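Local coordinates for protein SmhB (Serratia marcescens, PDB 6ZZ5) that serves as the B component of the tripartite alpha-pore-forming toxin Smh, and probably helps to build its membrane pore after leaving the soluble form, at residues 132-137 and 265-270; 24-29 and 59-64. All coordinates share one frame; numbering follows the deposited sequence.

Contact 1 (132-137 and 265-270); sequences DKLIID and RGLQTQ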
ATOM      1  N   ASP A 132       5.274  12.196   6.501  1.00 19.54           N
ATOM      2  CA  ASP A 132       6.159  13.181   7.182  1.00 21.73           C
ATOM      3  C   ASP A 132       6.299  12.797   8.656  1.00 20.65           C
ATOM      4  O   ASP A 132       7.449  12.740   9.161  1.00 17.91           O
ATOM      5  CB  ASP A 132       5.659  14.623   7.012  1.00 20.69           C
ATOM      6  CG  ASP A 132       5.756  15.086   5.565  1.00 26.95           C
ATOM      7  OD1 ASP A 132       6.497  14.445   4.819  1.00 26.54           O
ATOM      8  OD2 ASP A 132       5.055  16.082   5.200  1.00 32.97           O
ATOM      9  N   LYS A 133       5.198  12.499   9.344  1.00 17.46           N
ATOM     10  CA  LYS A 133       5.260  12.146  10.781  1.00 19.12           C
ATOM     11  C   LYS A 133       6.074  10.843  10.948  1.00 19.11           C
ATOM     12  O   LYS A 133       6.849  10.758  11.901  1.00 18.96           O
ATOM     13  CB  LYS A 133       3.867  11.936  11.348  1.00 26.50           C
ATOM     14  CG  LYS A 133       3.031  13.193  11.381  1.00 41.84           C
ATOM     15  CD  LYS A 133       1.634  12.919  11.914  1.00 60.41           C
ATOM     16  CE  LYS A 133       0.675  14.048  11.605  1.00 61.96           C
ATOM     17  NZ  LYS A 133      -0.228  14.276  12.752  1.00 61.61           N
ATOM     18  N   LEU A 134       5.916   9.892  10.013  1.00 15.66           N
ATOM     19  CA  LEU A 134       6.594   8.583  10.053  1.00 17.36           C
ATOM     20  C   LEU A 134       8.104   8.810   9.820  1.00 16.93           C
ATOM     21  O   LEU A 134       8.920   8.098  10.453  1.00 16.01           O
ATOM     22  CB  LEU A 134       5.990   7.614   9.040  1.00 14.95           C
ATOM     23  CG  LEU A 134       4.698   6.923   9.475  1.00 15.91           C
ATOM     24  CD1 LEU A 134       4.038   6.253   8.272  1.00 16.81           C
ATOM     25  CD2 LEU A 134       4.963   5.919  10.607  1.00 17.54           C
ATOM     26  N   ILE A 135       8.474   9.767   8.982  1.00 16.82           N
ATOM     27  CA  ILE A 135       9.911  10.100   8.718  1.00 17.22           C
ATOM     28  C   ILE A 135      10.501  10.562  10.062  1.00 17.33           C
ATOM     29  O   ILE A 135      11.526   9.990  10.522  1.00 18.27           O
ATOM     30  CB  ILE A 135      10.093  11.126   7.598  1.00 17.67           C
ATOM     31  CG1 ILE A 135       9.724  10.500   6.258  1.00 17.48           C
ATOM     32  CG2 ILE A 135      11.532  11.664   7.580  1.00 18.26           C
ATOM     33  CD1 ILE A 135       9.526  11.471   5.145  1.00 19.33           C
ATOM     34  N   ILE A 136       9.805  11.483  10.735  1.00 16.18           N
ATOM     35  CA  ILE A 136      10.334  12.096  11.982  1.00 17.73           C
ATOM     36  C   ILE A 136      10.401  10.966  13.009  1.00 18.34           C
ATOM     37  O   ILE A 136      11.490  10.752  13.659  1.00 18.98           O
ATOM     38  CB  ILE A 136       9.447  13.279  12.395  1.00 18.37           C
ATOM     39  CG1 ILE A 136       9.539  14.441  11.399  1.00 19.14           C
ATOM     40  CG2 ILE A 136       9.778  13.781  13.793  1.00 18.47           C
ATOM     41  CD1 ILE A 136       8.246  15.265  11.318  1.00 19.61           C
ATOM     42  N   ASP A 137       9.278  10.295  13.210  1.00 17.84           N
ATOM     43  CA  ASP A 137       9.156   9.351  14.356  1.00 19.05           C
ATOM     44  C   ASP A 137      10.110   8.171  14.127  1.00 17.99           C
ATOM     45  O   ASP A 137      10.779   7.782  15.079  1.00 17.94           O
ATOM     46  CB  ASP A 137       7.704   8.923  14.665  1.00 21.75           C
ATOM     47  CG  ASP A 137       6.825  10.002  15.278  1.00 25.04           C
ATOM     48  OD1 ASP A 137       7.355  11.031  15.736  1.00 22.95           O
ATOM     49  OD2 ASP A 137       5.612   9.859  15.186  1.00 24.28           O
ATOM     50  N   ARG A 265      10.824   1.970  10.302  1.00 16.88           N
ATOM     51  CA  ARG A 265      11.353   2.538   9.026  1.00 20.67           C
ATOM     52  C   ARG A 265      10.592   1.933   7.854  1.00 20.58           C
ATOM     53  O   ARG A 265      10.285   2.678   6.950  1.00 18.37           O
ATOM     54  CB  ARG A 265      12.879   2.389   8.950  1.00 25.58           C
ATOM     55  CG  ARG A 265      13.512   3.463   9.855  1.00 37.35           C
ATOM     56  CD  ARG A 265      15.050   3.597   9.850  1.00 37.84           C
ATOM     57  NE  ARG A 265      15.576   2.366  10.423  1.00 64.57           N
ATOM     58  CZ  ARG A 265      16.053   1.328   9.744  1.00 47.38           C
ATOM     59  NH1 ARG A 265      16.082   1.384   8.422  1.00 36.66           N
ATOM     60  NH2 ARG A 265      16.494   0.261  10.408  1.00 42.66           N
ATOM     61  N   GLY A 266      10.314   0.629   7.893  1.00 19.13           N
ATOM     62  CA  GLY A 266       9.589  -0.094   6.818  1.00 19.87           C
ATOM     63  C   GLY A 266       8.171   0.444   6.671  1.00 17.86           C
ATOM     64  O   GLY A 266       7.662   0.557   5.503  1.00 17.01           O
ATOM     65  N   LEU A 267       7.540   0.843   7.791  1.00 16.44           N
ATOM     66  CA  LEU A 267       6.187   1.448   7.747  1.00 15.66           C
ATOM     67  C   LEU A 267       6.298   2.809   7.034  1.00 17.53           C
ATOM     68  O   LEU A 267       5.460   3.090   6.137  1.00 17.17           O
ATOM     69  CB  LEU A 267       5.611   1.595   9.152  1.00 16.20           C
ATOM     70  CG  LEU A 267       4.255   2.266   9.232  1.00 19.63           C
ATOM     71  CD1 LEU A 267       3.207   1.537   8.401  1.00 23.77           C
ATOM     72  CD2 LEU A 267       3.836   2.407  10.681  1.00 21.45           C
ATOM     73  N   GLN A 268       7.343   3.572   7.307  1.00 16.57           N
ATOM     74  CA  GLN A 268       7.606   4.832   6.582  1.00 16.54           C
ATOM     75  C   GLN A 268       7.832   4.566   5.082  1.00 17.73           C
ATOM     76  O   GLN A 268       7.225   5.273   4.246  1.00 16.32           O
ATOM     77  CB  GLN A 268       8.749   5.635   7.189  1.00 19.67           C
ATOM     78  CG  GLN A 268       8.843   7.007   6.511  1.00 17.72           C
ATOM     79  CD  GLN A 268       9.783   6.978   5.330  1.00 17.58           C
ATOM     80  OE1 GLN A 268      10.857   6.415   5.453  1.00 17.85           O
ATOM     81  NE2 GLN A 268       9.403   7.634   4.245  1.00 17.45           N
ATOM     82  N   THR A 269       8.583   3.536   4.742  1.00 16.48           N
ATOM     83  CA  THR A 269       8.843   3.134   3.333  1.00 18.13           C
ATOM     84  C   THR A 269       7.506   2.882   2.619  1.00 19.81           C
ATOM     85  O   THR A 269       7.294   3.416   1.497  1.00 17.05           O
ATOM     86  CB  THR A 269       9.786   1.930   3.206  1.00 16.58           C
ATOM     87  OG1 THR A 269      10.991   2.391   3.814  1.00 19.85           O
ATOM     88  CG2 THR A 269      10.036   1.529   1.776  1.00 21.39           C
ATOM     89  N   GLN A 270       6.607   2.143   3.264  1.00 16.63           N
ATOM     90  CA  GLN A 270       5.284   1.855   2.693  1.00 15.72           C
ATOM     91  C   GLN A 270       4.512   3.167   2.508  1.00 14.98           C
ATOM     92  O   GLN A 270       3.828   3.345   1.470  1.00 17.47           O
ATOM     93  CB  GLN A 270       4.535   0.890   3.596  1.00 20.56           C
ATOM     94  CG  GLN A 270       5.233  -0.441   3.751  1.00 24.97           C
ATOM     95  CD  GLN A 270       5.127  -1.133   2.422  1.00 34.13           C
ATOM     96  OE1 GLN A 270       4.050  -1.255   1.843  1.00 62.64           O
ATOM     97  NE2 GLN A 270       6.254  -1.412   1.850  1.00 24.09           N
TER
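The flat amide of Q268 has I135 over one face, with CG1 of I135 3.5 Å from NE2 of Q268 and CD1 of I135 also above that nitrogen. The other face is turned back to its own helix, where the backbone N of T269 lies 3.7 Å from CD of Q268. NE2 also hydrogen-bonds to OD1 of N131, one turn before I135, which should limit rotation of the amide. CG of Q268, anti to the backbone N (chi1 -172°), lies 3.9 Å from CB of L134; the bend at chi2 then sets the amide under I135. Deeper in, the side chains of L134 and L267 cross at about a right angle and meet through their CD2 methyls, 3.7 Å apart. Helices 99-151 and 252-300 run antiparallel here, at 157° with axes 9.0 Å apart, as neighbours in the long helical bundle of this HBL-family protein. Both leucines reach further into the bundle, L134 to H60 of helix 44-92 and L267 to Y25 and C26 of helix 4-30. The contact thus grades from aliphatic packing inside to a partly exposed amide whose carbon chain packs on isoleucine while its nitrogen is hydrogen-bonded to N131.

Contact 2 (24-29 and 59-64); sequences TYCNSV and QHAEHY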
ATOM      1  N   THR A  24      -1.683  -4.399   4.886  1.00 16.91           N
ATOM      2  CA  THR A  24      -1.104  -5.598   5.551  1.00 16.49           C
ATOM      3  C   THR A  24       0.053  -5.180   6.462  1.00 18.10           C
ATOM      4  O   THR A  24       0.148  -5.691   7.581  1.00 18.59           O
ATOM      5  CB  THR A  24      -0.624  -6.621   4.525  1.00 19.17           C
ATOM      6  OG1 THR A  24      -1.756  -6.921   3.705  1.00 22.62           O
ATOM      7  CG2 THR A  24      -0.127  -7.892   5.164  1.00 21.31           C
ATOM      8  N   TYR A  25       0.935  -4.315   5.969  1.00 15.54           N
ATOM      9  CA  TYR A  25       2.051  -3.802   6.780  1.00 15.16           C
ATOM     10  C   TYR A  25       1.527  -3.198   8.072  1.00 14.37           C
ATOM     11  O   TYR A  25       2.096  -3.481   9.159  1.00 16.06           O
ATOM     12  CB  TYR A  25       2.932  -2.842   5.977  1.00 14.18           C
ATOM     13  CG  TYR A  25       4.349  -2.786   6.489  1.00 14.42           C
ATOM     14  CD1 TYR A  25       4.647  -2.147   7.676  1.00 15.39           C
ATOM     15  CD2 TYR A  25       5.390  -3.353   5.769  1.00 20.14           C
ATOM     16  CE1 TYR A  25       5.936  -2.146   8.192  1.00 18.23           C
ATOM     17  CE2 TYR A  25       6.692  -3.357   6.259  1.00 19.16           C
ATOM     18  CZ  TYR A  25       6.959  -2.736   7.460  1.00 19.20           C
ATOM     19  OH  TYR A  25       8.245  -2.766   7.877  1.00 24.19           O
ATOM     20  N   CYS A  26       0.513  -2.335   7.966  1.00 15.41           N
ATOM     21  CA  CYS A  26      -0.121  -1.657   9.131  1.00 15.13           C
ATOM     22  C   CYS A  26      -0.673  -2.711  10.107  1.00 18.04           C
ATOM     23  O   CYS A  26      -0.562  -2.510  11.332  1.00 15.49           O
ATOM     24  CB  CYS A  26      -1.227  -0.683   8.700  1.00 15.90           C
ATOM     25  SG  CYS A  26      -0.537   0.802   7.942  1.00 16.16           S
ATOM     26  N   ASN A  27      -1.320  -3.755   9.604  1.00 15.81           N
ATOM     27  CA  ASN A  27      -1.858  -4.842  10.476  1.00 19.09           C
ATOM     28  C   ASN A  27      -0.699  -5.492  11.254  1.00 16.25           C
ATOM     29  O   ASN A  27      -0.878  -5.861  12.469  1.00 17.55           O
ATOM     30  CB  ASN A  27      -2.648  -5.882   9.658  1.00 19.63           C
ATOM     31  CG  ASN A  27      -3.952  -5.350   9.133  1.00 19.78           C
ATOM     32  OD1 ASN A  27      -4.532  -4.504   9.764  1.00 22.50           O
ATOM     33  ND2 ASN A  27      -4.437  -5.922   8.048  1.00 24.87           N
ATOM     34  N   SER A  28       0.460  -5.608  10.633  1.00 15.06           N
ATOM     35  CA  SER A  28       1.636  -6.255  11.270  1.00 16.11           C
ATOM     36  C   SER A  28       2.142  -5.372  12.409  1.00 18.61           C
ATOM     37  O   SER A  28       2.530  -5.917  13.481  1.00 16.57           O
ATOM     38  CB  SER A  28       2.746  -6.597  10.320  1.00 16.51           C
ATOM     39  OG  SER A  28       3.563  -5.471   9.956  1.00 15.52           O
ATOM     40  N   VAL A  29       2.038  -4.057  12.232  1.00 14.40           N
ATOM     41  CA  VAL A  29       2.466  -3.089  13.269  1.00 15.89           C
ATOM     42  C   VAL A  29       1.518  -3.220  14.429  1.00 16.18           C
ATOM     43  O   VAL A  29       1.967  -3.205  15.550  1.00 16.07           O
ATOM     44  CB  VAL A  29       2.524  -1.646  12.714  1.00 15.96           C
ATOM     45  CG1 VAL A  29       2.783  -0.600  13.801  1.00 17.21           C
ATOM     46  CG2 VAL A  29       3.534  -1.540  11.606  1.00 15.70           C
ATOM     47  N   GLN A  59      -0.589   3.834  16.459  1.00 18.02           N
ATOM     48  CA  GLN A  59      -1.483   4.970  16.098  1.00 21.26           C
ATOM     49  C   GLN A  59      -1.327   5.348  14.607  1.00 18.05           C
ATOM     50  O   GLN A  59      -2.345   5.599  13.938  1.00 17.22           O
ATOM     51  CB  GLN A  59      -1.260   6.134  17.060  1.00 24.12           C
ATOM     52  CG  GLN A  59      -1.808   7.491  16.586  1.00 38.14           C
ATOM     53  CD  GLN A  59      -3.231   7.490  16.074  1.00 61.24           C
ATOM     54  OE1 GLN A  59      -4.063   6.660  16.456  1.00100.07           O
ATOM     55  NE2 GLN A  59      -3.520   8.429  15.181  1.00 48.46           N
ATOM     56  N   HIS A  60      -0.114   5.445  14.077  1.00 15.55           N
ATOM     57  CA  HIS A  60       0.098   5.817  12.664  1.00 17.69           C
ATOM     58  C   HIS A  60      -0.562   4.755  11.761  1.00 16.15           C
ATOM     59  O   HIS A  60      -1.202   5.125  10.798  1.00 17.74           O
ATOM     60  CB  HIS A  60       1.610   5.949  12.324  1.00 16.92           C
ATOM     61  CG  HIS A  60       2.287   7.097  12.970  1.00 17.44           C
ATOM     62  ND1 HIS A  60       1.681   8.346  13.091  1.00 22.34           N
ATOM     63  CD2 HIS A  60       3.479   7.173  13.593  1.00 21.48           C
ATOM     64  CE1 HIS A  60       2.493   9.155  13.725  1.00 24.43           C
ATOM     65  NE2 HIS A  60       3.614   8.446  14.082  1.00 20.51           N
ATOM     66  N   ALA A  61      -0.362   3.463  12.054  1.00 15.88           N
ATOM     67  CA  ALA A  61      -0.943   2.300  11.357  1.00 17.28           C
ATOM     68  C   ALA A  61      -2.473   2.395  11.411  1.00 16.92           C
ATOM     69  O   ALA A  61      -3.108   2.182  10.344  1.00 16.51           O
ATOM     70  CB  ALA A  61      -0.484   1.021  12.005  1.00 16.01           C
ATOM     71  N   GLU A  62      -3.028   2.674  12.596  1.00 17.72           N
ATOM     72  CA  GLU A  62      -4.501   2.821  12.792  1.00 19.15           C
ATOM     73  C   GLU A  62      -4.991   3.999  11.943  1.00 20.03           C
ATOM     74  O   GLU A  62      -6.087   3.922  11.340  1.00 20.26           O
ATOM     75  CB  GLU A  62      -4.828   3.057  14.266  1.00 23.34           C
ATOM     76  CG  GLU A  62      -6.308   3.226  14.559  1.00 37.08           C
ATOM     77  CD  GLU A  62      -7.087   1.926  14.527  1.00 54.14           C
ATOM     78  OE1 GLU A  62      -6.528   0.909  14.014  1.00 56.18           O
ATOM     79  OE2 GLU A  62      -8.277   1.925  14.989  1.00 57.84           O
ATOM     80  N   HIS A  63      -4.244   5.089  11.914  1.00 18.63           N
ATOM     81  CA  HIS A  63      -4.653   6.282  11.118  1.00 17.93           C
ATOM     82  C   HIS A  63      -4.731   5.883   9.625  1.00 20.21           C
ATOM     83  O   HIS A  63      -5.717   6.194   8.939  1.00 16.89           O
ATOM     84  CB  HIS A  63      -3.711   7.432  11.403  1.00 18.85           C
ATOM     85  CG  HIS A  63      -4.000   8.632  10.571  1.00 22.87           C
ATOM     86  ND1 HIS A  63      -5.293   9.193  10.492  1.00 23.46           N
ATOM     87  CD2 HIS A  63      -3.193   9.366   9.777  1.00 24.50           C
ATOM     88  CE1 HIS A  63      -5.239  10.245   9.699  1.00 26.83           C
ATOM     89  NE2 HIS A  63      -3.955  10.354   9.244  1.00 22.64           N
ATOM     90  N   TYR A  64      -3.730   5.171   9.128  1.00 17.75           N
ATOM     91  CA  TYR A  64      -3.772   4.661   7.743  1.00 17.60           C
ATOM     92  C   TYR A  64      -5.045   3.829   7.565  1.00 19.55           C
ATOM     93  O   TYR A  64      -5.855   4.075   6.619  1.00 16.48           O
ATOM     94  CB  TYR A  64      -2.531   3.853   7.338  1.00 16.19           C
ATOM     95  CG  TYR A  64      -2.759   3.410   5.925  1.00 16.59           C
ATOM     96  CD1 TYR A  64      -2.519   4.273   4.868  1.00 19.16           C
ATOM     97  CD2 TYR A  64      -3.298   2.174   5.653  1.00 14.85           C
ATOM     98  CE1 TYR A  64      -2.850   3.904   3.573  1.00 17.93           C
ATOM     99  CE2 TYR A  64      -3.568   1.771   4.365  1.00 14.61           C
ATOM    100  CZ  TYR A  64      -3.394   2.669   3.329  1.00 18.32           C
ATOM    101  OH  TYR A  64      -3.720   2.334   2.036  1.00 21.74           O
TER
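The carbonyl O of Y25, just before C26 in the helix that packs on A61, is gripped twice: OG of S28 donates to it at 2.6 Å, and N of V29 reaches it at 3.1 Å. The hydroxyl approaches at 134° to the C=O bond, tilted 17° from the carbonyl plane, and is also bonded to N of G214. Across the contact, CB of A61 sits against helix 4-30, 3.6 Å from the carbonyl O of C26. Its methyl also meets CB of C26 and, more loosely, CG1 of V29 at 4.1 Å. The small side chains of A61 and C26 are consistent with the close approach of helices 4-30 and 44-92, consecutive in the chain and antiparallel in sense: the CA atoms of C26 and A61 are 4.6 Å apart, and the axes approach to 8.7 Å in this part of the helical bundle. With SG anti to its carbonyl carbon (chi1 -73°), C26 places its sulfur beside Y64, 3.7 Å from CB of that tyrosine. SG also makes an oblique sulfur-aromatic contact with the Y64 ring, 4.7 Å from the centroid. The ring's hydroxyl bonds to Q69, while T24, Y25 and S28 touch I216 of strand 216-221.

How the contacts relate
Contact 1 is partly buried, whereas contact 2 is buried throughout, and they hold different helix pairs: 99-151 with 252-300, and 4-30 with 44-92. Their centres are 11 Å apart, and the pairs pack into one bundle. Y25 reaches from contact 2 to G266, L267 and Q270 of contact 1, and OD2 of D137 probably hydrogen-bonds to NE2 of H60, linking helix 99-151 to the preceding helix 44-92. The chemistry follows the place: contact 1 combines large aliphatic side chains with an amide near the surface, while contact 2 uses alanine, cysteine and valine beside a tyrosine ring.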